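Local coordinates for FdtA domain-containing protein (Helicobacter canadensis MIT 98-5491, PDB 7N67), which probably acts as a cupin-type 3,4-ketoisomerase that converts a dTDP-linked 4-keto sugar to its 3-keto isomer on the way to an unusual formylated sugar, at residues 53-58 and 130-135; 75-80 and 108-113; 84-89 and 121-126. One frame throughout, in Å; residues are numbered along the deposited sequence. Where two conformers were deposited one is given.

Contact 1 of 3, residues 53-58 and 130-135. With TYD (thymidine-5'-diphosphate), chain E.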
loop_
_atom_site.group_PDB
_atom_site.type_symbol
_atom_site.label_atom_id
_atom_site.label_comp_id
_atom_site.label_asym_id
_atom_site.label_seq_id
_atom_site.Cartn_x
_atom_site.Cartn_y
_atom_site.Cartn_z
ATOM N N ILE B 53 -13.893 -23.053 2.198
ATOM C CA ILE B 53 -13.131 -22.362 1.124
ATOM C C ILE B 53 -12.726 -23.443 0.120
ATOM O O ILE B 53 -12.107 -24.446 0.527
ATOM C CB ILE B 53 -11.932 -21.557 1.671
ATOM C CG1 ILE B 53 -12.335 -20.531 2.736
ATOM C CG2 ILE B 53 -11.203 -20.867 0.538
ATOM C CD1 ILE B 53 -11.231 -20.202 3.715
ATOM N N LYS B 54 -13.141 -23.279 -1.126
ATOM C CA LYS B 54 -12.719 -24.109 -2.275
ATOM C C LYS B 54 -11.817 -23.284 -3.195
ATOM O O LYS B 54 -11.037 -23.871 -3.971
ATOM C CB LYS B 54 -13.966 -24.579 -3.020
ATOM C CG LYS B 54 -14.928 -25.412 -2.182
ATOM C CD LYS B 54 -14.760 -26.910 -2.368
ATOM C CE LYS B 54 -15.371 -27.707 -1.236
ATOM N NZ LYS B 54 -14.739 -29.041 -1.114
ATOM N N ARG B 55 -11.939 -21.963 -3.133
ATOM C CA ARG B 55 -11.182 -21.029 -4.001
ATOM C C ARG B 55 -11.059 -19.704 -3.273
ATOM O O ARG B 55 -11.960 -19.392 -2.471
ATOM C CB ARG B 55 -11.902 -20.834 -5.334
ATOM C CG ARG B 55 -11.595 -19.532 -6.052
ATOM C CD ARG B 55 -12.318 -19.479 -7.393
ATOM N NE ARG B 55 -13.763 -19.677 -7.224
ATOM C CZ ARG B 55 -14.728 -18.844 -7.626
ATOM N NH1 ARG B 55 -15.992 -19.163 -7.393
ATOM N NH2 ARG B 55 -14.443 -17.724 -8.276
ATOM N N ILE B 56 -9.942 -19.019 -3.498
ATOM C CA ILE B 56 -9.741 -17.597 -3.114
ATOM C C ILE B 56 -9.336 -16.857 -4.384
ATOM O O ILE B 56 -8.802 -17.500 -5.317
ATOM C CB ILE B 56 -8.741 -17.443 -1.942
ATOM C CG1 ILE B 56 -7.290 -17.721 -2.322
ATOM C CG2 ILE B 56 -9.159 -18.318 -0.783
ATOM C CD1 ILE B 56 -6.494 -16.496 -2.600
ATOM N N TYR B 57 -9.652 -15.569 -4.448
ATOM C CA TYR B 57 -9.164 -14.668 -5.517
ATOM C C TYR B 57 -8.908 -13.280 -4.900
ATOM O O TYR B 57 -9.517 -12.884 -3.853
ATOM C CB TYR B 57 -10.087 -14.784 -6.738
ATOM C CG TYR B 57 -11.504 -14.255 -6.664
ATOM C CD1 TYR B 57 -11.790 -12.938 -6.966
ATOM C CD2 TYR B 57 -12.586 -15.086 -6.420
ATOM C CE1 TYR B 57 -13.087 -12.444 -6.976
ATOM C CE2 TYR B 57 -13.894 -14.612 -6.412
ATOM C CZ TYR B 57 -14.152 -13.283 -6.710
ATOM O OH TYR B 57 -15.426 -12.770 -6.727
ATOM N N TYR B 58 -7.944 -12.592 -5.495
ATOM C CA TYR B 58 -7.556 -11.222 -5.116
ATOM C C TYR B 58 -7.436 -10.341 -6.363
ATOM O O TYR B 58 -7.032 -10.811 -7.458
ATOM C CB TYR B 58 -6.283 -11.204 -4.268
ATOM C CG TYR B 58 -5.108 -11.997 -4.770
ATOM C CD1 TYR B 58 -4.010 -11.366 -5.324
ATOM C CD2 TYR B 58 -5.057 -13.367 -4.616
ATOM C CE1 TYR B 58 -2.898 -12.072 -5.757
ATOM C CE2 TYR B 58 -3.954 -14.092 -5.041
ATOM C CZ TYR B 58 -2.871 -13.443 -5.603
ATOM O OH TYR B 58 -1.790 -14.168 -5.999
ATOM N N VAL B 130 -11.041 -12.305 -1.754
ATOM C CA VAL B 130 -12.385 -12.960 -1.751
ATOM C C VAL B 130 -12.213 -14.446 -1.424
ATOM O O VAL B 130 -11.506 -15.159 -2.169
ATOM C CB VAL B 130 -13.131 -12.762 -3.086
ATOM C CG1 VAL B 130 -14.519 -13.390 -3.053
ATOM C CG2 VAL B 130 -13.243 -11.291 -3.457
ATOM N N LEU B 131 -12.820 -14.875 -0.330
ATOM C CA LEU B 131 -12.951 -16.303 0.046
ATOM C C LEU B 131 -14.265 -16.794 -0.559
ATOM O O LEU B 131 -15.314 -16.183 -0.239
ATOM C CB LEU B 131 -12.963 -16.395 1.575
ATOM C CG LEU B 131 -11.605 -16.338 2.292
ATOM C CD1 LEU B 131 -10.529 -15.649 1.479
ATOM C CD2 LEU B 131 -11.744 -15.656 3.635
ATOM N N ALA B 132 -14.215 -17.796 -1.440
ATOM C CA ALA B 132 -15.397 -18.319 -2.168
ATOM C C ALA B 132 -15.699 -19.766 -1.749
ATOM O O ALA B 132 -14.730 -20.530 -1.529
ATOM C CB ALA B 132 -15.174 -18.203 -3.660
ATOM N N SER B 133 -17.000 -20.111 -1.754
ATOM C CA SER B 133 -17.617 -21.379 -1.279
ATOM C C SER B 133 -17.519 -22.499 -2.320
ATOM O O SER B 133 -17.935 -23.620 -1.987
ATOM C CB SER B 133 -19.074 -21.158 -0.901
ATOM O OG SER B 133 -19.904 -20.970 -2.059
ATOM N N ASP B 134 -17.023 -22.233 -3.532
ATOM C CA ASP B 134 -17.037 -23.231 -4.629
ATOM C C ASP B 134 -16.100 -22.812 -5.764
ATOM O O ASP B 134 -15.687 -21.645 -5.798
ATOM C CB ASP B 134 -18.460 -23.419 -5.155
ATOM C CG ASP B 134 -18.756 -24.801 -5.718
ATOM O OD1 ASP B 134 -17.820 -25.621 -5.858
ATOM O OD2 ASP B 134 -19.926 -25.042 -6.004
ATOM N N PHE B 135 -15.792 -23.759 -6.655
ATOM C CA PHE B 135 -14.901 -23.591 -7.822
ATOM C C PHE B 135 -15.567 -22.617 -8.795
ATOM O O PHE B 135 -16.805 -22.487 -8.777
ATOM C CB PHE B 135 -14.610 -24.947 -8.474
ATOM C CG PHE B 135 -14.048 -25.972 -7.525
ATOM C CD1 PHE B 135 -12.678 -26.149 -7.400
ATOM C CD2 PHE B 135 -14.888 -26.762 -6.743
ATOM C CE1 PHE B 135 -12.170 -27.085 -6.512
ATOM C CE2 PHE B 135 -14.375 -27.704 -5.858
ATOM C CZ PHE B 135 -13.016 -27.859 -5.744
HETATM P PA TYD E . -14.637 -10.460 -13.298
HETATM O O1A TYD E . -15.838 -11.278 -12.975
HETATM O O2A TYD E . -14.699 -9.520 -14.454
HETATM O O3A TYD E . -14.147 -9.703 -11.979
HETATM P PB TYD E . -14.860 -8.802 -10.870
HETATM O O1B TYD E . -13.724 -8.247 -10.013
HETATM O O2B TYD E . -15.574 -7.736 -11.672
HETATM O O3B TYD E . -15.801 -9.668 -10.084
HETATM O "O5'" TYD E . -13.373 -11.415 -13.511
HETATM C "C5'" TYD E . -12.344 -10.959 -14.412
HETATM C "C4'" TYD E . -11.871 -12.151 -15.199
HETATM O "O4'" TYD E . -11.356 -13.142 -14.282
HETATM C "C3'" TYD E . -12.961 -12.827 -16.031
HETATM O "O3'" TYD E . -12.476 -13.128 -17.332
HETATM C "C2'" TYD E . -13.251 -14.104 -15.260
HETATM C "C1'" TYD E . -11.916 -14.406 -14.593
HETATM N N1 TYD E . -12.033 -15.183 -13.338
HETATM C C2 TYD E . -11.477 -16.447 -13.301
HETATM O O2 TYD E . -10.885 -16.939 -14.254
HETATM N N3 TYD E . -11.658 -17.114 -12.113
HETATM C C4 TYD E . -12.307 -16.655 -10.980
HETATM O O4 TYD E . -12.384 -17.375 -9.976
HETATM C C5 TYD E . -12.851 -15.321 -11.082
HETATM C C5M TYD E . -13.566 -14.747 -9.894
HETATM C C6 TYD E . -12.698 -14.662 -12.241
#
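Tyr57 carries its CG between the backbone N and the carbonyl carbon (chi1 69°), which lays the ring over Val130, while Arg55 extends its CG anti to the backbone N and bends at chi3 (55°) to reach Asp134. The frame is an antiparallel strand pair of the cupin fold, 55-58 against 130-132, entered through a classic beta bulge: Lys54 and Arg55 both face Ala132. Lys54 N donates to Ala132 O at 3.2 Å, Ala132 N to Arg55 O, and Tyr57 and Val130 exchange two backbone bonds. Arg55 grips Asp134 O side-on, with NE at 3.1 Å and NH1 at 3.0 Å, the oxygen lying in the guanidinium plane; this fixes the rotation of the group, and Ala132 CB lies over one face, toward its rim. Arg55 NH2 then donates to thymine O4 of the bound thymidine diphosphate at 2.7 Å. On the sheet's other face Ile56 CG2 packs on Leu131 CD1. A strand of the second subunit pairs with 55-58 and carries the sheet across the interface. Tyr57 OH bonds to Gln78 NE2, and the ring is sandwiched: Val130 CB sits over one face, 3.8 Å from its centroid, and the thymine methyl C5M over the other, 3.5 Å from Tyr57 CE2.

Contact 2 of 3, residues 75-80 and 108-113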
loop_
_atom_site.group_PDB
_atom_site.type_symbol
_atom_site.label_atom_id
_atom_site.label_comp_id
_atom_site.label_asym_id
_atom_site.label_seq_id
_atom_site.Cartn_x
_atom_site.Cartn_y
_atom_site.Cartn_z
ATOM N N GLU B 75 -25.982 -19.757 -6.094
ATOM C CA GLU B 75 -25.412 -20.718 -5.093
ATOM C C GLU B 75 -24.181 -20.127 -4.361
ATOM O O GLU B 75 -24.119 -20.208 -3.087
ATOM C CB GLU B 75 -25.125 -22.047 -5.808
ATOM C CG GLU B 75 -25.991 -23.220 -5.363
ATOM C CD GLU B 75 -27.348 -22.909 -4.745
ATOM O OE1 GLU B 75 -28.240 -22.456 -5.486
ATOM O OE2 GLU B 75 -27.505 -23.130 -3.513
ATOM N N LEU B 76 -23.253 -19.520 -5.105
ATOM C CA LEU B 76 -21.926 -19.097 -4.588
ATOM C C LEU B 76 -22.096 -18.135 -3.407
ATOM O O LEU B 76 -22.744 -17.089 -3.590
ATOM C CB LEU B 76 -21.115 -18.442 -5.712
ATOM C CG LEU B 76 -19.653 -18.168 -5.357
ATOM C CD1 LEU B 76 -18.891 -19.473 -5.150
ATOM C CD2 LEU B 76 -18.986 -17.324 -6.435
ATOM N N GLU B 77 -21.538 -18.492 -2.240
ATOM C CA GLU B 77 -21.412 -17.582 -1.070
ATOM C C GLU B 77 -19.967 -17.081 -1.077
ATOM O O GLU B 77 -19.098 -17.841 -1.529
ATOM C CB GLU B 77 -21.824 -18.287 0.221
ATOM C CG GLU B 77 -23.279 -18.713 0.252
ATOM C CD GLU B 77 -23.783 -19.218 1.596
ATOM O OE1 GLU B 77 -24.989 -19.097 1.849
ATOM O OE2 GLU B 77 -22.984 -19.740 2.389
ATOM N N GLN B 78 -19.731 -15.821 -0.708
ATOM C CA GLN B 78 -18.375 -15.206 -0.710
ATOM C C GLN B 78 -18.162 -14.465 0.612
ATOM O O GLN B 78 -19.167 -14.069 1.234
ATOM C CB GLN B 78 -18.207 -14.250 -1.889
ATOM C CG GLN B 78 -18.132 -14.936 -3.249
ATOM C CD GLN B 78 -17.769 -13.936 -4.320
ATOM O OE1 GLN B 78 -17.905 -12.736 -4.131
ATOM N NE2 GLN B 78 -17.283 -14.406 -5.453
ATOM N N VAL B 79 -16.897 -14.297 1.022
ATOM C CA VAL B 79 -16.487 -13.328 2.082
ATOM C C VAL B 79 -15.426 -12.382 1.501
ATOM O O VAL B 79 -14.391 -12.875 1.037
ATOM C CB VAL B 79 -15.986 -14.049 3.342
ATOM C CG1 VAL B 79 -15.226 -13.112 4.270
ATOM C CG2 VAL B 79 -17.125 -14.709 4.084
ATOM N N LEU B 80 -15.688 -11.074 1.563
ATOM C CA LEU B 80 -14.837 -9.998 0.982
ATOM C C LEU B 80 -14.011 -9.365 2.095
ATOM O O LEU B 80 -14.567 -9.115 3.170
ATOM C CB LEU B 80 -15.729 -8.940 0.326
ATOM C CG LEU B 80 -16.079 -9.183 -1.135
ATOM C CD1 LEU B 80 -16.867 -10.465 -1.297
ATOM C CD2 LEU B 80 -16.837 -7.994 -1.697
ATOM N N GLY B 108 -14.659 -7.993 7.478
ATOM C CA GLY B 108 -14.998 -8.767 6.279
ATOM C C GLY B 108 -16.469 -8.598 5.959
ATOM O O GLY B 108 -17.202 -8.095 6.834
ATOM N N LEU B 109 -16.894 -8.981 4.755
ATOM C CA LEU B 109 -18.309 -8.836 4.315
ATOM C C LEU B 109 -18.737 -10.162 3.699
ATOM O O LEU B 109 -18.201 -10.530 2.630
ATOM C CB LEU B 109 -18.464 -7.680 3.318
ATOM C CG LEU B 109 -19.830 -7.574 2.648
ATOM C CD1 LEU B 109 -20.897 -7.255 3.677
ATOM C CD2 LEU B 109 -19.830 -6.521 1.542
ATOM N N PHE B 110 -19.614 -10.871 4.401
ATOM C CA PHE B 110 -20.233 -12.100 3.883
ATOM C C PHE B 110 -21.327 -11.621 2.948
ATOM O O PHE B 110 -22.032 -10.695 3.362
ATOM C CB PHE B 110 -20.796 -12.977 5.001
ATOM C CG PHE B 110 -21.690 -14.089 4.515
ATOM C CD1 PHE B 110 -23.066 -13.950 4.538
ATOM C CD2 PHE B 110 -21.149 -15.262 4.017
ATOM C CE1 PHE B 110 -23.882 -14.982 4.096
ATOM C CE2 PHE B 110 -21.967 -16.290 3.580
ATOM C CZ PHE B 110 -23.332 -16.150 3.618
ATOM N N ILE B 111 -21.378 -12.201 1.751
ATOM C CA ILE B 111 -22.407 -11.968 0.707
ATOM C C ILE B 111 -23.020 -13.326 0.359
ATOM O O ILE B 111 -22.323 -14.150 -0.255
ATOM C CB ILE B 111 -21.776 -11.284 -0.517
ATOM C CG1 ILE B 111 -21.169 -9.932 -0.136
ATOM C CG2 ILE B 111 -22.794 -11.174 -1.646
ATOM C CD1 ILE B 111 -20.390 -9.278 -1.240
ATOM N N GLY B 112 -24.284 -13.530 0.725
ATOM C CA GLY B 112 -25.010 -14.790 0.492
ATOM C C GLY B 112 -25.499 -14.944 -0.941
ATOM O O GLY B 112 -24.898 -14.374 -1.876
ATOM N N LYS B 113 -26.577 -15.712 -1.088
ATOM C CA LYS B 113 -27.103 -16.217 -2.379
ATOM C C LYS B 113 -28.005 -15.168 -3.024
ATOM O O LYS B 113 -28.586 -14.333 -2.292
ATOM C CB LYS B 113 -27.901 -17.499 -2.130
ATOM C CG LYS B 113 -27.077 -18.693 -1.684
ATOM C CD LYS B 113 -27.871 -19.973 -1.528
ATOM C CE LYS B 113 -26.942 -21.151 -1.318
ATOM N NZ LYS B 113 -27.670 -22.375 -0.917
HETATM O O HOH W 1 -21.932 -14.610 -3.065
#
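Gln78 to Leu80 run antiparallel to Leu109 to Ile111, the short strand axes approaching to 4.4 Å at 157° between their directions. Gln78 with Ile111 and Leu80 with Leu109 are hydrogen-bonded pairs, each joined by two backbone bonds; the one from Ile111 N to Gln78 O is 2.9 Å long and almost straight. Between them Val79 and Phe110 form a non-hydrogen-bonded pair. Beyond these pairs, where Leu76 leads into strand 78-80 and the other strand runs out at Ile111, a water lies within bonding distance of both Leu76 O (2.7 Å) and Ile111 O, though it has other acceptors in reach. The side chains sort onto two faces. On the face of Val79 and Phe110, chi1 of 168° sends the phenyl ring toward the other strand, where its CD2-CE2-CZ edge meets Val79 and Glu77. Glu77 comes to the rim of that ring, CD in its plane and 3.7 Å from Phe110 CZ, with the carboxylate turned perpendicular to the ring; an acidic group at the ring's hydrogen-bearing edge is probably favourable electrostatically. Val79 CG2 touches the same ring at its edge, 4.1 Å from Phe110 CD2. On the opposite face Leu80 CD1 meets Ile111 CD1 at 3.7 Å. Farther out, the extended Lys113 and the bent Glu75 form an exposed salt bridge, NZ to OE2 at 2.7 Å, with the ammonium group of Lys113 meeting the carboxylate oxygen nearly in line with its C-O bond. The pair belongs to the middle of the six-stranded sheet: strand 127-132 adjoins 78-84 on one flank, strand 25-35 adjoins 107-111 on the other, and Leu80, Leu109 and Ile111 pack across the interior on strand 87-92 in the facing sheet.

Contact 3 of 3, residues 84-89 and 121-126; sequences DGSCEI and NFSYGA
Ser123 holds Ser86 with a side-chain oxygen and a backbone N-H together, a link resembling a strand pair in which a hydroxyl replaces one carbonyl. Ser123 OG accepts from Ser86 N at 2.9 Å, and Ser123 N returns a bond to Ser86 O at the same length. The hydroxyl gets there because OG lies between its own backbone N and carbonyl carbon (chi1 52°), where it also lies against Gly85, Ser123 OG 3.3 Å from Gly85 CA. Gly85 suits the spot twice over: its phi is positive, and a beta carbon would run into this very OG. Ser123 also starts a type II turn, closed by Ala126 N on Ser123 O, with Gly125 at its third position; the turn brings Ala126 CA against Asp84 O. One residue earlier, Phe122 meets Cys87 obliquely: Cys87 CB is 3.4 Å from Phe122 CD2, and Cys87 SG lies 4.3 Å from the ring centroid in a sulfur-aromatic contact. At the outer end Asn121 ND2 donates to Glu88 OE2 at 2.8 Å, with that oxygen in the amide plane. The bond is bent at the hydrogen (135°), and Glu88 OE1 is tied to Arg120 and Ser99, so the carboxylate is anchored through both oxygens. Subunit neighbours close in as well: Ser123 packs on Gly85 of the third subunit, and Asp84 pairs with Lys127 of its own chain and of the second subunit. Residues 84-86 lead from strand 78-84 of one sheet into 87-92 of the other, and the 121-126 loop leads back from 116-120 to 127-132.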
loop_
_atom_site.group_PDB
_atom_site.type_symbol
_atom_site.label_atom_id
_atom_site.label_comp_id
_atom_site.label_asym_id
_atom_site.label_seq_id
_atom_site.Cartn_x
_atom_site.Cartn_y
_atom_site.Cartn_z
ATOM N N ASP B 84 -5.894 -3.893 1.380
ATOM C CA ASP B 84 -5.194 -2.603 1.168
ATOM C C ASP B 84 -6.197 -1.575 0.644
ATOM O O ASP B 84 -6.909 -1.875 -0.323
ATOM C CB ASP B 84 -4.005 -2.748 0.221
ATOM C CG ASP B 84 -2.952 -1.678 0.421
ATOM O OD1 ASP B 84 -2.658 -1.407 1.560
ATOM O OD2 ASP B 84 -2.428 -1.137 -0.577
ATOM N N GLY B 85 -6.250 -0.403 1.268
ATOM C CA GLY B 85 -7.065 0.713 0.760
ATOM C C GLY B 85 -8.532 0.469 1.008
ATOM O O GLY B 85 -8.877 -0.311 1.928
ATOM N N SER B 86 -9.376 1.121 0.224
ATOM C CA SER B 86 -10.833 1.156 0.456
ATOM C C SER B 86 -11.539 0.843 -0.845
ATOM O O SER B 86 -10.995 1.156 -1.945
ATOM C CB SER B 86 -11.287 2.509 0.969
ATOM O OG SER B 86 -11.117 3.526 -0.020
ATOM N N CYS B 87 -12.754 0.342 -0.721
ATOM C CA CYS B 87 -13.731 0.467 -1.813
ATOM C C CYS B 87 -15.146 0.476 -1.243
ATOM O O CYS B 87 -15.310 0.270 -0.030
ATOM C CB CYS B 87 -13.491 -0.604 -2.865
ATOM S SG CYS B 87 -14.504 -2.076 -2.638
ATOM N N GLU B 88 -16.108 0.808 -2.097
ATOM C CA GLU B 88 -17.543 0.820 -1.753
ATOM C C GLU B 88 -18.197 -0.413 -2.375
ATOM O O GLU B 88 -18.343 -0.442 -3.611
ATOM C CB GLU B 88 -18.182 2.123 -2.229
ATOM C CG GLU B 88 -19.590 2.279 -1.706
ATOM C CD GLU B 88 -20.322 3.478 -2.265
ATOM O OE1 GLU B 88 -21.572 3.483 -2.207
ATOM O OE2 GLU B 88 -19.637 4.392 -2.768
ATOM N N ILE B 89 -18.584 -1.380 -1.543
ATOM C CA ILE B 89 -19.408 -2.547 -1.984
ATOM C C ILE B 89 -20.858 -2.088 -2.076
ATOM O O ILE B 89 -21.349 -1.559 -1.078
ATOM C CB ILE B 89 -19.282 -3.768 -1.053
ATOM C CG1 ILE B 89 -17.833 -4.078 -0.664
ATOM C CG2 ILE B 89 -19.960 -4.966 -1.700
ATOM C CD1 ILE B 89 -16.906 -4.229 -1.833
ATOM N N ASN B 121 -15.367 3.034 -6.352
ATOM C CA ASN B 121 -14.597 4.023 -5.548
ATOM C C ASN B 121 -13.416 3.312 -4.877
ATOM O O ASN B 121 -13.112 3.607 -3.717
ATOM C CB ASN B 121 -15.526 4.748 -4.569
ATOM C CG ASN B 121 -16.655 5.438 -5.305
ATOM O OD1 ASN B 121 -16.421 6.039 -6.351
ATOM N ND2 ASN B 121 -17.875 5.351 -4.788
ATOM N N PHE B 122 -12.804 2.371 -5.591
ATOM C CA PHE B 122 -11.533 1.735 -5.198
ATOM C C PHE B 122 -10.530 2.859 -5.008
ATOM O O PHE B 122 -10.411 3.664 -5.922
ATOM C CB PHE B 122 -11.009 0.786 -6.274
ATOM C CG PHE B 122 -11.563 -0.611 -6.223
ATOM C CD1 PHE B 122 -12.397 -1.081 -7.229
ATOM C CD2 PHE B 122 -11.222 -1.467 -5.182
ATOM C CE1 PHE B 122 -12.888 -2.373 -7.185
ATOM C CE2 PHE B 122 -11.723 -2.754 -5.138
ATOM C CZ PHE B 122 -12.553 -3.206 -6.136
ATOM N N SER B 123 -9.813 2.895 -3.891
ATOM C CA SER B 123 -8.605 3.742 -3.789
ATOM C C SER B 123 -7.568 3.183 -4.765
ATOM O O SER B 123 -7.599 1.987 -5.067
ATOM C CB SER B 123 -8.081 3.846 -2.384
ATOM O OG SER B 123 -7.899 2.574 -1.811
ATOM N N TYR B 124 -6.680 4.032 -5.248
ATOM C CA TYR B 124 -5.732 3.675 -6.321
ATOM C C TYR B 124 -4.779 2.592 -5.795
ATOM O O TYR B 124 -4.115 2.783 -4.740
ATOM C CB TYR B 124 -5.034 4.927 -6.836
ATOM C CG TYR B 124 -4.235 4.681 -8.078
ATOM C CD1 TYR B 124 -4.783 4.920 -9.334
ATOM C CD2 TYR B 124 -2.962 4.145 -7.995
ATOM C CE1 TYR B 124 -4.064 4.666 -10.490
ATOM C CE2 TYR B 124 -2.230 3.881 -9.138
ATOM C CZ TYR B 124 -2.781 4.158 -10.379
ATOM O OH TYR B 124 -2.060 3.905 -11.500
ATOM N N GLY B 125 -4.773 1.449 -6.492
ATOM C CA GLY B 125 -3.958 0.273 -6.152
ATOM C C GLY B 125 -4.536 -0.530 -4.995
ATOM O O GLY B 125 -3.815 -1.413 -4.523
ATOM N N ALA B 126 -5.784 -0.262 -4.576
ATOM C CA ALA B 126 -6.504 -1.003 -3.515
ATOM C C ALA B 126 -6.609 -2.483 -3.906
ATOM O O ALA B 126 -6.775 -2.787 -5.109
ATOM C CB ALA B 126 -7.874 -0.426 -3.283
HETATM O O HOH W 2 -13.707 3.647 -1.012
#

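Contacts 1 and 2 share one sheet, in the order 107-111, 78-84, 127-132, 55-60, their centres 10 Å apart; Leu131 O and Val79 N, 2.8 Å apart and probably hydrogen-bonded, join them directly. Contact 3 lies 18 Å from contact 2 and 20 Å from contact 1, where the chain passes between that sheet and the other; Ile89 reaches back to pack on Leu80 and Leu109. Along the chain contact 1 encloses the other two, which interleave: 75-80, 84-89, 108-113, 121-126. Such winding between facing sheets makes the cupin barrel. Contact 1 contributes directly to the nucleotide pocket, while contact 3 brings Phe122 near Arg68, another dTDP-binding residue.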